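Local coordinates for MGS-MChE2 (Uncultured bacterium, PDB 5JD6), which is an alpha/beta-hydrolase-fold enzyme from a lagoon-sediment metagenome that probably acts as an esterase, hydrolysing carboxylic ester bonds, at residues A[95-100]-A[109-114]. Sequence-based numbering, arbitrary orientation.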
ATOM      1  N   HIS A  95      -5.480   0.159   1.135  1.00 29.92           N
ATOM      2  CA  HIS A  95      -6.840  -0.238   0.788  1.00 28.15           C
ATOM      3  C   HIS A  95      -6.849  -0.988  -0.543  1.00 29.54           C
ATOM      4  O   HIS A  95      -7.539  -1.998  -0.689  1.00 22.64           O
ATOM      5  CB  HIS A  95      -7.755   0.987   0.723  1.00 26.37           C
ATOM      6  CG  HIS A  95      -9.213   0.654   0.720  1.00 33.84           C
ATOM      7  ND1 HIS A  95     -10.195   1.622   0.717  1.00 41.17           N
ATOM      8  CD2 HIS A  95      -9.859  -0.536   0.724  1.00 36.77           C
ATOM      9  CE1 HIS A  95     -11.383   1.040   0.718  1.00 44.27           C
ATOM     10  NE2 HIS A  95     -11.206  -0.267   0.721  1.00 45.51           N
ATOM     11  N   ILE A  96      -6.077  -0.491  -1.507  1.00 27.66           N
ATOM     12  CA  ILE A  96      -5.928  -1.161  -2.794  1.00 27.79           C
ATOM     13  C   ILE A  96      -5.336  -2.550  -2.598  1.00 25.85           C
ATOM     14  O   ILE A  96      -5.791  -3.524  -3.199  1.00 26.52           O
ATOM     15  CB  ILE A  96      -5.024  -0.371  -3.763  1.00 23.89           C
ATOM     16  CG1 ILE A  96      -5.455   1.093  -3.843  1.00 23.97           C
ATOM     17  CG2 ILE A  96      -5.029  -1.016  -5.141  1.00 22.56           C
ATOM     18  CD1 ILE A  96      -6.860   1.291  -4.342  1.00 39.47           C
ATOM     19  N   ALA A  97      -4.312  -2.625  -1.752  1.00 21.78           N
ATOM     20  CA  ALA A  97      -3.640  -3.883  -1.454  1.00 28.21           C
ATOM     21  C   ALA A  97      -4.597  -4.873  -0.797  1.00 31.64           C
ATOM     22  O   ALA A  97      -4.632  -6.048  -1.161  1.00 26.86           O
ATOM     23  CB  ALA A  97      -2.433  -3.640  -0.564  1.00 26.71           C
ATOM     24  N   LEU A  98      -5.369  -4.386   0.171  1.00 23.79           N
ATOM     25  CA  LEU A  98      -6.368  -5.205   0.852  1.00 29.24           C
ATOM     26  C   LEU A  98      -7.378  -5.790  -0.125  1.00 30.03           C
ATOM     27  O   LEU A  98      -7.640  -6.993  -0.113  1.00 32.27           O
ATOM     28  CB  LEU A  98      -7.095  -4.383   1.918  1.00 33.42           C
ATOM     29  CG  LEU A  98      -6.436  -4.316   3.295  1.00 35.42           C
ATOM     30  CD1 LEU A  98      -6.810  -3.025   4.002  1.00 37.14           C
ATOM     31  CD2 LEU A  98      -6.833  -5.521   4.135  1.00 28.73           C
ATOM     32  N   LEU A  99      -7.945  -4.935  -0.971  1.00 29.38           N
ATOM     33  CA  LEU A  99      -8.942  -5.373  -1.938  1.00 32.47           C
ATOM     34  C   LEU A  99      -8.345  -6.375  -2.917  1.00 34.71           C
ATOM     35  O   LEU A  99      -9.001  -7.340  -3.305  1.00 42.57           O
ATOM     36  CB  LEU A  99      -9.525  -4.177  -2.693  1.00 37.82           C
ATOM     37  CG  LEU A  99     -10.671  -4.509  -3.653  1.00 51.39           C
ATOM     38  CD1 LEU A  99     -11.750  -5.315  -2.947  1.00 43.23           C
ATOM     39  CD2 LEU A  99     -11.258  -3.243  -4.246  1.00 62.67           C
ATOM     40  N   ALA A 100      -7.094  -6.145  -3.303  1.00 31.93           N
ATOM     41  CA  ALA A 100      -6.396  -7.046  -4.212  1.00 28.56           C
ATOM     42  C   ALA A 100      -6.193  -8.421  -3.579  1.00 31.15           C
ATOM     43  O   ALA A 100      -6.336  -9.445  -4.246  1.00 36.48           O
ATOM     44  CB  ALA A 100      -5.061  -6.452  -4.623  1.00 21.27           C
ATOM     45  N   GLN A 109       1.529 -13.487  -1.449  1.00 37.70           N
ATOM     46  CA  GLN A 109       2.203 -14.315  -0.455  1.00 38.49           C
ATOM     47  C   GLN A 109       2.001 -13.760   0.951  1.00 33.90           C
ATOM     48  O   GLN A 109       1.777 -14.509   1.902  1.00 38.71           O
ATOM     49  CB  GLN A 109       3.697 -14.421  -0.767  1.00 38.11           C
ATOM     50  CG  GLN A 109       4.473 -15.284   0.216  1.00 45.99           C
ATOM     51  CD  GLN A 109       5.938 -15.415  -0.148  1.00 56.43           C
ATOM     52  OE1 GLN A 109       6.452 -14.678  -0.990  1.00 58.61           O
ATOM     53  NE2 GLN A 109       6.622 -16.361   0.486  1.00 65.62           N
ATOM     54  N   ALA A 110       2.085 -12.439   1.075  1.00 27.34           N
ATOM     55  CA  ALA A 110       1.880 -11.770   2.354  1.00 30.43           C
ATOM     56  C   ALA A 110       1.406 -10.339   2.138  1.00 24.21           C
ATOM     57  O   ALA A 110       1.631  -9.753   1.078  1.00 21.29           O
ATOM     58  CB  ALA A 110       3.158 -11.788   3.178  1.00 22.03           C
ATOM     59  N   LEU A 111       0.754  -9.782   3.151  1.00 25.45           N
ATOM     60  CA  LEU A 111       0.216  -8.432   3.071  1.00 21.18           C
ATOM     61  C   LEU A 111       0.746  -7.566   4.208  1.00 27.69           C
ATOM     62  O   LEU A 111       0.551  -7.884   5.379  1.00 34.85           O
ATOM     63  CB  LEU A 111      -1.313  -8.469   3.104  1.00 27.92           C
ATOM     64  CG  LEU A 111      -2.052  -7.132   3.186  1.00 30.88           C
ATOM     65  CD1 LEU A 111      -1.725  -6.262   1.984  1.00 25.13           C
ATOM     66  CD2 LEU A 111      -3.551  -7.364   3.296  1.00 31.75           C
ATOM     67  N   VAL A 112       1.421  -6.475   3.863  1.00 26.69           N
ATOM     68  CA  VAL A 112       1.927  -5.555   4.875  1.00 20.95           C
ATOM     69  C   VAL A 112       1.148  -4.246   4.834  1.00 31.68           C
ATOM     70  O   VAL A 112       1.051  -3.599   3.791  1.00 36.56           O
ATOM     71  CB  VAL A 112       3.426  -5.270   4.692  1.00 22.51           C
ATOM     72  CG1 VAL A 112       3.966  -4.498   5.887  1.00 21.73           C
ATOM     73  CG2 VAL A 112       4.193  -6.569   4.498  1.00 20.74           C
ATOM     74  N   ILE A 113       0.592  -3.866   5.978  1.00 33.69           N
ATOM     75  CA  ILE A 113      -0.287  -2.708   6.062  1.00 38.37           C
ATOM     76  C   ILE A 113       0.212  -1.710   7.095  1.00 34.75           C
ATOM     77  O   ILE A 113       0.644  -2.090   8.187  1.00 40.97           O
ATOM     78  CB  ILE A 113      -1.724  -3.135   6.410  1.00 46.15           C
ATOM     79  CG1 ILE A 113      -2.365  -3.826   5.212  1.00 52.44           C
ATOM     80  CG2 ILE A 113      -2.573  -1.945   6.829  1.00 57.18           C
ATOM     81  CD1 ILE A 113      -3.664  -4.492   5.552  1.00 69.74           C
ATOM     82  N   THR A 114       0.156  -0.432   6.740  1.00 29.76           N
ATOM     83  CA  THR A 114       0.585   0.624   7.641  1.00 37.95           C
ATOM     84  C   THR A 114      -0.102   1.952   7.342  1.00 37.62           C
ATOM     85  O   THR A 114      -0.009   2.474   6.231  1.00 33.56           O
ATOM     86  CB  THR A 114       2.122   0.798   7.595  1.00 39.90           C
ATOM     87  OG1 THR A 114       2.494   2.019   8.250  1.00 43.88           O
ATOM     88  CG2 THR A 114       2.644   0.774   6.170  1.00 42.97           C
TER
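Leu98 and Ile113 make the denser half of this buried, wholly apolar contact between helix 92-103 and strand 108-113. The end methyl CD1 of Ile113 comes up to the branch of Leu98, 3.6 Å from its CG, and also lies against both methyls beyond it, the two side chains crossing at about a right angle. Ile113 can reach this far because CG1 stands beside its backbone N (chi1 -72°) and the chain then runs extended to CD1. Leu111 fills the neighbouring place, with its two methyls divided between partners: CD2 lies 3.9 Å from CD2 of Leu98, while CD1 rests 3.7 Å from CB of Ala97. At Ala97 the packing is thinner, resting on that one touch; the axes of the short segments 95-100 and 110-113 come within 9.1 Å, a spacing in keeping with the small alanine. Replacing Leu98 with an alanine would probably open a gap beside CD1 of Ile113 and leave CD2 of Leu111 without its partner. Leu111 also packs on Leu87 of strand 85-91, whereas Val112 faces helix 238-252 on the other side of the sheet. Helix and strand run nearly antiparallel, as expected in the beta-alpha-beta crossover of an alpha/beta hydrolase, whose turn from strand 85-91 into helix 92-103 is probably the nucleophile elbow.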